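Local coordinates for protein francisella virulence factor (Francisella novicida, PDB 5EVF) that is of unknown molecular function but probably contributes to the virulence of Francisella, at residues V9-K13 with G39-Q43; L18-P23 with A72-H77; T46-N52 with N91-Q97; K80-L84 with V96-G100. All coordinates share one frame; numbering follows the deposited sequence.

Contact 1. Residues V9-K13 with G39-Q43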
loop_
_atom_site.group_PDB
_atom_site.type_symbol
_atom_site.label_atom_id
_atom_site.label_comp_id
_atom_site.label_asym_id
_atom_site.label_seq_id
_atom_site.Cartn_x
_atom_site.Cartn_y
_atom_site.Cartn_z
ATOM N N VAL A 9 -6.102 0.024 4.914
ATOM C CA VAL A 9 -6.296 0.962 6.012
ATOM C C VAL A 9 -5.328 2.118 5.813
ATOM O O VAL A 9 -4.243 1.955 5.253
ATOM C CB VAL A 9 -6.092 0.312 7.403
ATOM C CG1 VAL A 9 -7.136 -0.766 7.676
ATOM C CG2 VAL A 9 -4.701 -0.255 7.542
ATOM N N TYR A 10 -5.748 3.305 6.242
ATOM C CA TYR A 10 -4.875 4.470 6.248
ATOM C C TYR A 10 -4.681 4.895 7.693
ATOM O O TYR A 10 -5.659 5.038 8.435
ATOM C CB TYR A 10 -5.453 5.623 5.431
ATOM C CG TYR A 10 -4.557 6.823 5.483
ATOM C CD1 TYR A 10 -3.376 6.842 4.767
ATOM C CD2 TYR A 10 -4.872 7.922 6.264
ATOM C CE1 TYR A 10 -2.536 7.926 4.817
ATOM C CE2 TYR A 10 -4.036 9.015 6.314
ATOM C CZ TYR A 10 -2.864 8.999 5.595
ATOM O OH TYR A 10 -2.003 10.078 5.628
ATOM N N LEU A 11 -3.422 5.068 8.093
ATOM C CA LEU A 11 -3.073 5.279 9.499
ATOM C C LEU A 11 -2.406 6.638 9.606
ATOM O O LEU A 11 -1.194 6.749 9.375
ATOM C CB LEU A 11 -2.132 4.177 9.990
ATOM C CG LEU A 11 -2.508 2.730 9.640
ATOM C CD1 LEU A 11 -1.412 1.770 10.080
ATOM C CD2 LEU A 11 -3.852 2.344 10.256
ATOM N N PRO A 12 -3.138 7.693 9.943
ATOM C CA PRO A 12 -2.555 9.036 9.893
ATOM C C PRO A 12 -1.721 9.345 11.122
ATOM O O PRO A 12 -2.036 8.926 12.235
ATOM C CB PRO A 12 -3.788 9.947 9.849
ATOM C CG PRO A 12 -4.858 9.155 10.552
ATOM C CD PRO A 12 -4.589 7.717 10.182
ATOM N N LYS A 13 -0.677 10.152 10.918
ATOM C CA LYS A 13 0.050 10.666 12.075
ATOM C C LYS A 13 -0.798 11.650 12.864
ATOM O O LYS A 13 -0.646 11.756 14.083
ATOM C CB LYS A 13 1.347 11.352 11.640
ATOM C CG LYS A 13 2.539 10.426 11.383
ATOM C CD LYS A 13 3.785 11.294 11.096
ATOM C CE LYS A 13 5.009 10.445 10.756
ATOM N NZ LYS A 13 6.188 11.331 10.426
ATOM N N GLY A 39 9.531 12.351 7.312
ATOM C CA GLY A 39 8.639 13.370 6.803
ATOM C C GLY A 39 7.267 12.890 6.383
ATOM O O GLY A 39 6.444 13.714 5.963
ATOM N N ASN A 40 6.982 11.596 6.494
ATOM C CA ASN A 40 5.693 11.098 6.038
ATOM C C ASN A 40 4.566 11.634 6.915
ATOM O O ASN A 40 4.767 12.015 8.072
ATOM C CB ASN A 40 5.676 9.566 6.017
ATOM C CG ASN A 40 5.535 8.955 7.402
ATOM O OD1 ASN A 40 4.418 8.738 7.879
ATOM N ND2 ASN A 40 6.660 8.676 8.055
ATOM N N ILE A 41 3.362 11.679 6.337
ATOM C CA ILE A 41 2.172 12.115 7.065
ATOM C C ILE A 41 1.343 10.952 7.589
ATOM O O ILE A 41 0.390 11.176 8.350
ATOM C CB ILE A 41 1.273 13.014 6.190
ATOM C CG1 ILE A 41 0.753 12.232 4.980
ATOM C CG2 ILE A 41 2.042 14.263 5.762
ATOM C CD1 ILE A 41 -0.432 12.870 4.284
ATOM N N GLY A 42 1.660 9.729 7.199
ATOM C CA GLY A 42 0.866 8.583 7.591
ATOM C C GLY A 42 1.290 7.383 6.773
ATOM O O GLY A 42 2.152 7.475 5.896
ATOM N N GLN A 43 0.679 6.252 7.088
ATOM C CA GLN A 43 0.943 5.007 6.380
ATOM C C GLN A 43 -0.331 4.489 5.742
ATOM O O GLN A 43 -1.422 4.689 6.259
ATOM C CB GLN A 43 1.454 3.898 7.305
ATOM C CG GLN A 43 2.441 4.292 8.348
ATOM C CD GLN A 43 2.669 3.179 9.360
ATOM O OE1 GLN A 43 2.970 3.446 10.521
ATOM N NE2 GLN A 43 2.505 1.929 8.932
HETATM O O HOH W 1 8.994 11.324 10.078
#
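K13 lies across N40 and I41, its side chain running out at about a right angle to that of N40. Its CB is 3.4 Å from I41 O, and CG stays near the same oxygen. CD then passes to N40 O, and CE lies over both that carbonyl and the N40 amide, 3.4 Å from N40 OD1. At the tip, NZ gives a hydrogen bond to N40 O at 2.8 Å and another to a water, which also takes the N-H of G39. The chain is extended beyond CG, and this length is what carries the ammonium group past I41 to the loop that leads into strand 42-49. The side chain of N40 is held separately, by a hydrogen bond from ND2 to T37 O.

The backbones here join edge strand 6-12 to strand 42-49 as antiparallel neighbours of a mixed sheet. L11 and Q43 form a hydrogen-bonded pair, with L11 N 2.7 Å from Q43 O, and P12 faces G42 as a non-hydrogen-bonded pair. A proline, lacking an N-H, costs no bond there, while K13 N continues the pairing to I41 O at 3.0 Å. G42, without a side chain, lets L11 O come to 3.3 Å from its CA and the tyrosine hydroxyl pass nearby. CG of Y10 is anti to the backbone N (chi1 178°), which lays the ring alongside strand 42-49: CD1 meets Q43 O at 3.3 Å, OH touches I41 CD1 at 3.5 Å, and the ring also stacks on that of H74.

Contact 2. Residues L18-P23 with A72-H77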
loop_
_atom_site.group_PDB
_atom_site.type_symbol
_atom_site.label_atom_id
_atom_site.label_comp_id
_atom_site.label_asym_id
_atom_site.label_seq_id
_atom_site.Cartn_x
_atom_site.Cartn_y
_atom_site.Cartn_z
ATOM N N LEU A 18 -7.006 16.258 5.057
ATOM C CA LEU A 18 -6.531 17.011 3.916
ATOM C C LEU A 18 -7.441 16.764 2.723
ATOM O O LEU A 18 -8.086 15.714 2.640
ATOM C CB LEU A 18 -5.097 16.598 3.572
ATOM C CG LEU A 18 -4.153 16.657 4.772
ATOM C CD1 LEU A 18 -2.827 15.978 4.479
ATOM C CD2 LEU A 18 -3.933 18.106 5.181
ATOM N N PRO A 19 -7.532 17.707 1.792
ATOM C CA PRO A 19 -8.376 17.505 0.618
ATOM C C PRO A 19 -7.863 16.344 -0.206
ATOM O O PRO A 19 -6.643 16.160 -0.338
ATOM C CB PRO A 19 -8.246 18.831 -0.145
ATOM C CG PRO A 19 -7.755 19.809 0.865
ATOM C CD PRO A 19 -6.879 19.025 1.778
ATOM N N PRO A 20 -8.758 15.520 -0.746
ATOM C CA PRO A 20 -8.315 14.385 -1.566
ATOM C C PRO A 20 -7.529 14.854 -2.777
ATOM O O PRO A 20 -7.737 15.953 -3.298
ATOM C CB PRO A 20 -9.626 13.709 -1.986
ATOM C CG PRO A 20 -10.625 14.140 -0.955
ATOM C CD PRO A 20 -10.211 15.510 -0.510
ATOM N N THR A 21 -6.614 14.004 -3.223
ATOM C CA THR A 21 -5.830 14.268 -4.415
ATOM C C THR A 21 -6.257 13.307 -5.516
ATOM O O THR A 21 -6.993 12.344 -5.286
ATOM C CB THR A 21 -4.330 14.125 -4.127
ATOM O OG1 THR A 21 -4.087 12.838 -3.573
ATOM C CG2 THR A 21 -3.882 15.158 -3.114
ATOM N N ASP A 22 -5.809 13.597 -6.725
ATOM C CA ASP A 22 -6.106 12.740 -7.865
ATOM C C ASP A 22 -5.189 11.526 -7.811
ATOM O O ASP A 22 -3.968 11.684 -7.910
ATOM C CB ASP A 22 -5.901 13.520 -9.153
ATOM C CG ASP A 22 -6.236 12.724 -10.399
ATOM O OD1 ASP A 22 -6.368 11.488 -10.354
ATOM O OD2 ASP A 22 -6.346 13.354 -11.460
ATOM N N PRO A 23 -5.723 10.307 -7.660
ATOM C CA PRO A 23 -4.840 9.133 -7.560
ATOM C C PRO A 23 -3.930 8.943 -8.759
ATOM O O PRO A 23 -2.799 8.466 -8.594
ATOM C CB PRO A 23 -5.817 7.952 -7.399
ATOM C CG PRO A 23 -7.155 8.455 -7.718
ATOM C CD PRO A 23 -7.154 9.955 -7.704
ATOM N N ALA A 72 -4.445 8.663 -1.865
ATOM C CA ALA A 72 -4.973 9.854 -2.531
ATOM C C ALA A 72 -6.252 10.335 -1.865
ATOM O O ALA A 72 -6.496 11.543 -1.754
ATOM C CB ALA A 72 -5.235 9.551 -4.003
ATOM N N GLN A 73 -7.093 9.404 -1.420
ATOM C CA GLN A 73 -8.311 9.802 -0.726
ATOM C C GLN A 73 -7.998 10.595 0.531
ATOM O O GLN A 73 -8.805 11.432 0.953
ATOM C CB GLN A 73 -9.150 8.567 -0.402
ATOM C CG GLN A 73 -9.948 8.099 -1.596
ATOM C CD GLN A 73 -10.585 6.742 -1.413
ATOM O OE1 GLN A 73 -11.298 6.266 -2.300
ATOM N NE2 GLN A 73 -10.328 6.103 -0.275
ATOM N N HIS A 74 -6.831 10.367 1.130
ATOM C CA HIS A 74 -6.420 11.066 2.333
ATOM C C HIS A 74 -5.404 12.166 2.073
ATOM O O HIS A 74 -4.796 12.671 3.023
ATOM C CB HIS A 74 -5.890 10.056 3.349
ATOM C CG HIS A 74 -6.940 9.094 3.794
ATOM N ND1 HIS A 74 -7.732 9.323 4.898
ATOM C CD2 HIS A 74 -7.368 7.930 3.256
ATOM C CE1 HIS A 74 -8.593 8.329 5.029
ATOM N NE2 HIS A 74 -8.393 7.470 4.047
ATOM N N GLY A 75 -5.227 12.565 0.818
ATOM C CA GLY A 75 -4.483 13.769 0.497
ATOM C C GLY A 75 -3.041 13.581 0.090
ATOM O O GLY A 75 -2.330 14.575 -0.043
ATOM N N ALA A 76 -2.583 12.353 -0.116
ATOM C CA ALA A 76 -1.171 12.141 -0.413
ATOM C C ALA A 76 -0.810 12.661 -1.798
ATOM O O ALA A 76 -1.560 12.483 -2.764
ATOM C CB ALA A 76 -0.836 10.655 -0.337
ATOM N N HIS A 77 0.372 13.273 -1.902
ATOM C CA HIS A 77 0.978 13.558 -3.192
ATOM C C HIS A 77 1.964 12.488 -3.639
ATOM O O HIS A 77 2.269 12.405 -4.837
ATOM C CB HIS A 77 1.693 14.905 -3.142
ATOM C CG HIS A 77 0.769 16.055 -2.924
ATOM N ND1 HIS A 77 1.033 17.054 -2.016
ATOM C CD2 HIS A 77 -0.419 16.366 -3.493
ATOM C CE1 HIS A 77 0.048 17.935 -2.036
ATOM N NE2 HIS A 77 -0.844 17.543 -2.928
HETATM O O HOH W 2 -9.356 13.519 2.789
HETATM O O HOH W 3 -5.847 13.266 5.611
#
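T21 is wedged between A72 and the carbonyls of G75 and A76, with its methyl reaching H77. OG1 lies between its own backbone N and carbonyl carbon (chi1 55°), which turns it to give a hydrogen bond to A76 O at 2.7 Å. CG2 lies by G75 O and touches H77 CD2 at 3.7 Å. Threonine suits the site because one branch gives a hydrogen bond while the methyl packs on the G75 carbonyl and the H77 ring.

Beside it, T21 N reaches A72 O at 2.9 Å. That oxygen is gripped twice, since G75 N binds it from the opposite face of the carbonyl plane. The second bond belongs to the Schellman motif that ends helix 56-73, in which G75, at positive phi, is the C-prime residue. Its bare CA also lets P19 O approach to 3.3 Å, in a CA-H...O contact. The small CB of A72 packs against P23 CB at 3.8 Å, while P19 and P20 hold the chain in an extended, non-helical path. Two waters bridge further atoms: one joins L18 O to Q73 O, the other L18 N to H74 O.

The loop 18-23 thus lies over the C-terminal end of helix 56-73, where the chain turns toward strand 78-84. Around it, L18 touches I41 just before strand 42-49, R104 NH1 bonds to G75 O, and H77 makes backbone hydrogen bonds to R27 of strand 27-30 and F103 of strand 95-103.

Contact 3. Residues T46-N52 with N91-Q97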
loop_
_atom_site.group_PDB
_atom_site.type_symbol
_atom_site.label_atom_id
_atom_site.label_comp_id
_atom_site.label_asym_id
_atom_site.label_seq_id
_atom_site.Cartn_x
_atom_site.Cartn_y
_atom_site.Cartn_z
ATOM N N THR A 46 -2.164 -2.296 2.766
ATOM C CA THR A 46 -3.160 -3.087 2.058
ATOM C C THR A 46 -2.756 -4.553 2.081
ATOM O O THR A 46 -1.597 -4.898 2.314
ATOM C CB THR A 46 -3.345 -2.618 0.607
ATOM O OG1 THR A 46 -2.079 -2.598 -0.059
ATOM C CG2 THR A 46 -3.911 -1.225 0.578
ATOM N N SER A 47 -3.730 -5.424 1.837
ATOM C CA SER A 47 -3.400 -6.838 1.829
ATOM C C SER A 47 -4.440 -7.602 1.025
ATOM O O SER A 47 -5.608 -7.222 0.974
ATOM C CB SER A 47 -3.311 -7.389 3.249
ATOM O OG SER A 47 -4.579 -7.401 3.851
ATOM N N THR A 48 -3.988 -8.686 0.402
ATOM C CA THR A 48 -4.826 -9.559 -0.411
ATOM C C THR A 48 -4.453 -10.999 -0.093
ATOM O O THR A 48 -3.270 -11.321 0.004
ATOM C CB THR A 48 -4.606 -9.301 -1.906
ATOM O OG1 THR A 48 -4.721 -7.900 -2.173
ATOM C CG2 THR A 48 -5.601 -10.111 -2.766
ATOM N N HIS A 49 -5.449 -11.868 0.077
ATOM C CA HIS A 49 -5.140 -13.273 0.307
ATOM C C HIS A 49 -4.580 -13.913 -0.953
ATOM O O HIS A 49 -4.894 -13.507 -2.075
ATOM C CB HIS A 49 -6.376 -14.049 0.775
ATOM C CG HIS A 49 -6.680 -13.860 2.226
ATOM N ND1 HIS A 49 -7.679 -13.022 2.674
ATOM C CD2 HIS A 49 -6.098 -14.380 3.332
ATOM C CE1 HIS A 49 -7.708 -13.045 3.995
ATOM N NE2 HIS A 49 -6.759 -13.862 4.419
ATOM N N VAL A 50 -3.740 -14.929 -0.749
ATOM C CA VAL A 50 -3.008 -15.547 -1.852
ATOM C C VAL A 50 -3.921 -16.438 -2.681
ATOM O O VAL A 50 -3.922 -16.371 -3.920
ATOM C CB VAL A 50 -1.805 -16.335 -1.304
ATOM C CG1 VAL A 50 -1.221 -17.245 -2.384
ATOM C CG2 VAL A 50 -0.756 -15.369 -0.760
ATOM N N SER A 51 -4.705 -17.283 -2.014
ATOM C CA SER A 51 -5.625 -18.211 -2.676
ATOM C C SER A 51 -4.817 -19.041 -3.672
ATOM O O SER A 51 -3.801 -19.635 -3.281
ATOM C CB SER A 51 -6.778 -17.414 -3.267
ATOM O OG SER A 51 -7.671 -18.269 -3.952
ATOM N N ASN A 52 -5.210 -19.099 -4.943
ATOM C CA ASN A 52 -4.551 -19.912 -5.955
ATOM C C ASN A 52 -3.668 -19.085 -6.871
ATOM O O ASN A 52 -3.227 -19.580 -7.913
ATOM C CB ASN A 52 -5.595 -20.652 -6.783
ATOM C CG ASN A 52 -6.756 -19.759 -7.153
ATOM O OD1 ASN A 52 -6.568 -18.713 -7.785
ATOM N ND2 ASN A 52 -7.967 -20.153 -6.748
ATOM N N ASN A 91 0.533 -20.359 1.764
ATOM C CA ASN A 91 -0.534 -21.241 1.306
ATOM C C ASN A 91 -1.715 -20.377 0.876
ATOM O O ASN A 91 -1.629 -19.146 0.837
ATOM C CB ASN A 91 -0.917 -22.250 2.398
ATOM C CG ASN A 91 -1.253 -21.584 3.716
ATOM O OD1 ASN A 91 -2.102 -20.697 3.782
ATOM N ND2 ASN A 91 -0.578 -22.007 4.776
ATOM N N GLU A 92 -2.839 -21.037 0.574
ATOM C CA GLU A 92 -4.007 -20.315 0.079
ATOM C C GLU A 92 -4.548 -19.331 1.113
ATOM O O GLU A 92 -5.115 -18.294 0.746
ATOM C CB GLU A 92 -5.093 -21.307 -0.351
ATOM C CG GLU A 92 -4.620 -22.322 -1.396
ATOM C CD GLU A 92 -5.702 -22.717 -2.394
ATOM O OE1 GLU A 92 -5.423 -22.698 -3.614
ATOM O OE2 GLU A 92 -6.827 -23.053 -1.961
ATOM N N LEU A 93 -4.360 -19.614 2.400
ATOM C CA LEU A 93 -4.821 -18.718 3.453
ATOM C C LEU A 93 -3.816 -17.626 3.785
ATOM O O LEU A 93 -4.080 -16.811 4.674
ATOM C CB LEU A 93 -5.147 -19.512 4.723
ATOM C CG LEU A 93 -6.285 -20.528 4.605
ATOM C CD1 LEU A 93 -6.191 -21.564 5.711
ATOM C CD2 LEU A 93 -7.634 -19.826 4.639
ATOM N N SER A 94 -2.676 -17.597 3.104
ATOM C CA SER A 94 -1.700 -16.546 3.324
ATOM C C SER A 94 -2.183 -15.229 2.727
ATOM O O SER A 94 -3.097 -15.185 1.897
ATOM C CB SER A 94 -0.351 -16.927 2.713
ATOM O OG SER A 94 0.205 -18.038 3.397
ATOM N N SER A 95 -1.543 -14.150 3.155
ATOM C CA SER A 95 -1.783 -12.830 2.595
ATOM C C SER A 95 -0.475 -12.209 2.146
ATOM O O SER A 95 0.556 -12.348 2.811
ATOM C CB SER A 95 -2.458 -11.907 3.612
ATOM O OG SER A 95 -3.816 -12.268 3.778
ATOM N N VAL A 96 -0.534 -11.509 1.023
ATOM C CA VAL A 96 0.528 -10.621 0.577
ATOM C C VAL A 96 0.132 -9.223 1.006
ATOM O O VAL A 96 -1.021 -8.822 0.823
ATOM C CB VAL A 96 0.713 -10.698 -0.946
ATOM C CG1 VAL A 96 1.697 -9.639 -1.410
ATOM C CG2 VAL A 96 1.184 -12.084 -1.339
ATOM N N GLN A 97 1.061 -8.496 1.615
ATOM C CA GLN A 97 0.738 -7.204 2.187
ATOM C C GLN A 97 1.583 -6.128 1.531
ATOM O O GLN A 97 2.549 -6.406 0.819
ATOM C CB GLN A 97 0.942 -7.227 3.702
ATOM C CG GLN A 97 0.100 -8.311 4.347
ATOM C CD GLN A 97 0.041 -8.218 5.855
ATOM O OE1 GLN A 97 0.881 -7.576 6.484
ATOM N NE2 GLN A 97 -0.958 -8.870 6.448
#
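V50 and S94 meet where two neighbouring antiparallel strands of the mixed sheet, 42-49 and 95-103, run out at one end. Within the sheet, T48 and V96 form a hydrogen-bonded pair, with T48 N 3.0 Å from V96 O, and H49 faces S95 as a non-hydrogen-bonded pair. V50 N extends the pairing by binding S94 O at 2.7 Å.

The tight side is the one that faces helix 56-73. The first torsion of V50 (chi1 167°) puts CG2 beside the backbone N and opposite the carbonyl carbon, where it comes to 3.9 Å from V96 CG2 and also touches S94 CB. The two valines present their methyls to each other and to F56 of the helix, and L59 adds to V96. T48, on the same face, has its hydroxyl held by T6 and N63, so that a polar atom is satisfied beneath the sheet.

Looser are the S47 and Q97 pair, which touch only through carbons, CB to CG, on a face where Q97 is exposed, and the turn with exposed E92. S51 takes a positive phi, and its N still bonds to E92 O at 3.0 Å. The glutamate chain, bent at chi2, lies along the S51 backbone, with its CG 3.4 Å from S51 O. A type I turn from N91 to S94 is closed by S94 N to N91 O and strengthened by N91 N to S94 OG. The exception on this side is the H49 ring: S95 OG sits over one face, offset toward the rim and 3.1 Å from CD2, while L93 O lies at the ring edge in its plane.

Contact 4. Residues K80-L84 with V96-G100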
loop_
_atom_site.group_PDB
_atom_site.type_symbol
_atom_site.label_atom_id
_atom_site.label_comp_id
_atom_site.label_asym_id
_atom_site.label_seq_id
_atom_site.Cartn_x
_atom_site.Cartn_y
_atom_site.Cartn_z
ATOM N N LYS A 80 5.702 5.915 -0.815
ATOM C CA LYS A 80 6.858 5.036 -0.921
ATOM C C LYS A 80 6.435 3.712 -0.311
ATOM O O LYS A 80 5.990 3.686 0.838
ATOM C CB LYS A 80 8.071 5.617 -0.187
ATOM C CG LYS A 80 8.448 7.036 -0.623
ATOM C CD LYS A 80 9.719 7.516 0.097
ATOM C CE LYS A 80 9.950 9.014 -0.115
ATOM N NZ LYS A 80 11.045 9.543 0.768
ATOM N N TYR A 81 6.547 2.619 -1.071
ATOM C CA TYR A 81 5.923 1.380 -0.642
ATOM C C TYR A 81 6.855 0.181 -0.805
ATOM O O TYR A 81 7.873 0.224 -1.517
ATOM C CB TYR A 81 4.631 1.125 -1.436
ATOM C CG TYR A 81 4.956 0.603 -2.806
ATOM C CD1 TYR A 81 5.424 1.455 -3.805
ATOM C CD2 TYR A 81 4.873 -0.759 -3.089
ATOM C CE1 TYR A 81 5.767 0.967 -5.066
ATOM C CE2 TYR A 81 5.226 -1.247 -4.344
ATOM C CZ TYR A 81 5.674 -0.382 -5.317
ATOM O OH TYR A 81 6.014 -0.868 -6.560
ATOM N N ILE A 82 6.465 -0.906 -0.139
ATOM C CA ILE A 82 7.132 -2.199 -0.277
ATOM C C ILE A 82 6.079 -3.290 -0.115
ATOM O O ILE A 82 5.166 -3.166 0.700
ATOM C CB ILE A 82 8.281 -2.342 0.743
ATOM C CG1 ILE A 82 9.023 -3.670 0.545
ATOM C CG2 ILE A 82 7.741 -2.232 2.181
ATOM C CD1 ILE A 82 10.313 -3.751 1.336
ATOM N N CYS A 83 6.178 -4.341 -0.923
ATOM C CA CYS A 83 5.327 -5.510 -0.758
ATOM C C CYS A 83 6.003 -6.523 0.155
ATOM O O CYS A 83 7.223 -6.717 0.087
ATOM C CB CYS A 83 5.028 -6.130 -2.123
ATOM S SG CYS A 83 3.849 -5.105 -3.024
ATOM N N LEU A 84 5.194 -7.186 0.990
ATOM C CA LEU A 84 5.672 -8.011 2.088
ATOM C C LEU A 84 4.958 -9.361 2.077
ATOM O O LEU A 84 3.788 -9.457 1.698
ATOM C CB LEU A 84 5.442 -7.308 3.442
ATOM C CG LEU A 84 6.124 -5.939 3.569
ATOM C CD1 LEU A 84 5.547 -5.154 4.740
ATOM C CD2 LEU A 84 7.628 -6.103 3.720
ATOM N N VAL A 96 -0.534 -11.509 1.023
ATOM C CA VAL A 96 0.528 -10.621 0.577
ATOM C C VAL A 96 0.132 -9.223 1.006
ATOM O O VAL A 96 -1.021 -8.822 0.823
ATOM C CB VAL A 96 0.713 -10.698 -0.946
ATOM C CG1 VAL A 96 1.697 -9.639 -1.410
ATOM C CG2 VAL A 96 1.184 -12.084 -1.339
ATOM N N GLN A 97 1.061 -8.496 1.615
ATOM C CA GLN A 97 0.738 -7.204 2.187
ATOM C C GLN A 97 1.583 -6.128 1.531
ATOM O O GLN A 97 2.549 -6.406 0.819
ATOM C CB GLN A 97 0.942 -7.227 3.702
ATOM C CG GLN A 97 0.100 -8.311 4.347
ATOM C CD GLN A 97 0.041 -8.218 5.855
ATOM O OE1 GLN A 97 0.881 -7.576 6.484
ATOM N NE2 GLN A 97 -0.958 -8.870 6.448
ATOM N N LEU A 98 1.177 -4.887 1.746
ATOM C CA LEU A 98 1.951 -3.743 1.300
ATOM C C LEU A 98 1.984 -2.747 2.442
ATOM O O LEU A 98 0.961 -2.525 3.099
ATOM C CB LEU A 98 1.329 -3.104 0.043
ATOM C CG LEU A 98 1.918 -1.794 -0.462
ATOM C CD1 LEU A 98 1.653 -1.681 -1.948
ATOM C CD2 LEU A 98 1.290 -0.608 0.244
ATOM N N ARG A 99 3.152 -2.147 2.664
ATOM C CA ARG A 99 3.324 -1.034 3.595
ATOM C C ARG A 99 3.734 0.178 2.782
ATOM O O ARG A 99 4.716 0.116 2.033
ATOM C CB ARG A 99 4.387 -1.368 4.642
ATOM C CG ARG A 99 4.774 -0.207 5.567
ATOM C CD ARG A 99 3.730 -0.035 6.650
ATOM N NE ARG A 99 3.664 -1.195 7.524
ATOM C CZ ARG A 99 4.359 -1.324 8.657
ATOM N NH1 ARG A 99 5.168 -0.348 9.089
ATOM N NH2 ARG A 99 4.241 -2.431 9.390
ATOM N N GLY A 100 2.974 1.252 2.896
ATOM C CA GLY A 100 3.268 2.474 2.166
ATOM C C GLY A 100 3.331 3.635 3.135
ATOM O O GLY A 100 2.652 3.633 4.162
#
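I82 and R99, and beyond them L84 and Q97, form two hydrogen-bonded antiparallel pairs, each closed by two backbone bonds. In the first pair both bonds are 3.0 Å, I82 N to R99 O and R99 N to I82 O. The non-hydrogen-bonded pairs, Y81 with G100 and C83 with L98, contribute CA-H...O contacts, such as Y81 CA to R99 O at 3.2 Å.

Apolar contacts divide by face. On the helix side, L98 CD1 meets Y81 CD2 at 3.5 Å and C83 SG at 4.2 Å. The first torsion of L98 (chi1 173°) swings CG over I82 O toward Y81, bringing CD1 to the ring, and the residue also packs against A67 of the helix, a place fit for a buried leucine. On the other face L84 CD1 rests 4.0 Å from R99 CB, using the aliphatic root of the arginine while NH1 turns off to Y101 OH.

The K80 side chain leaves the contact: NZ binds D36 O, and its charge lies by F103 in a cation-pi contact.

C83 is also joined covalently to C60 of helix 56-73. The two strands form a beta hairpin with a long connection, and the disulfide staples its first strand to the helix that covers the sheet.

How the contacts relate
Contacts 1, 3 and 4 belong to one mixed sheet, whereas contact 2 holds a loop against the end of helix 56-73. Contact 1 is a surface contact on the edge strand; contacts 2, 3 and 4 are partly buried, contact 4 nearest the chain's centre, and contacts 2 and 3 sit on opposite sides of it. Contacts 1 and 3 use opposite ends of strand 42-49. Contacts 3 and 4 share V96 and Q97, pairing the two edges of strand 95-103. The chemistry follows place: a lysine at the exposed edge in contact 1, main-chain carbonyls of a Schellman-ended helix, bonded by T21 or water, in contact 2, and aliphatic packing under the sheet in contacts 3 and 4, plus contact 4's disulfide.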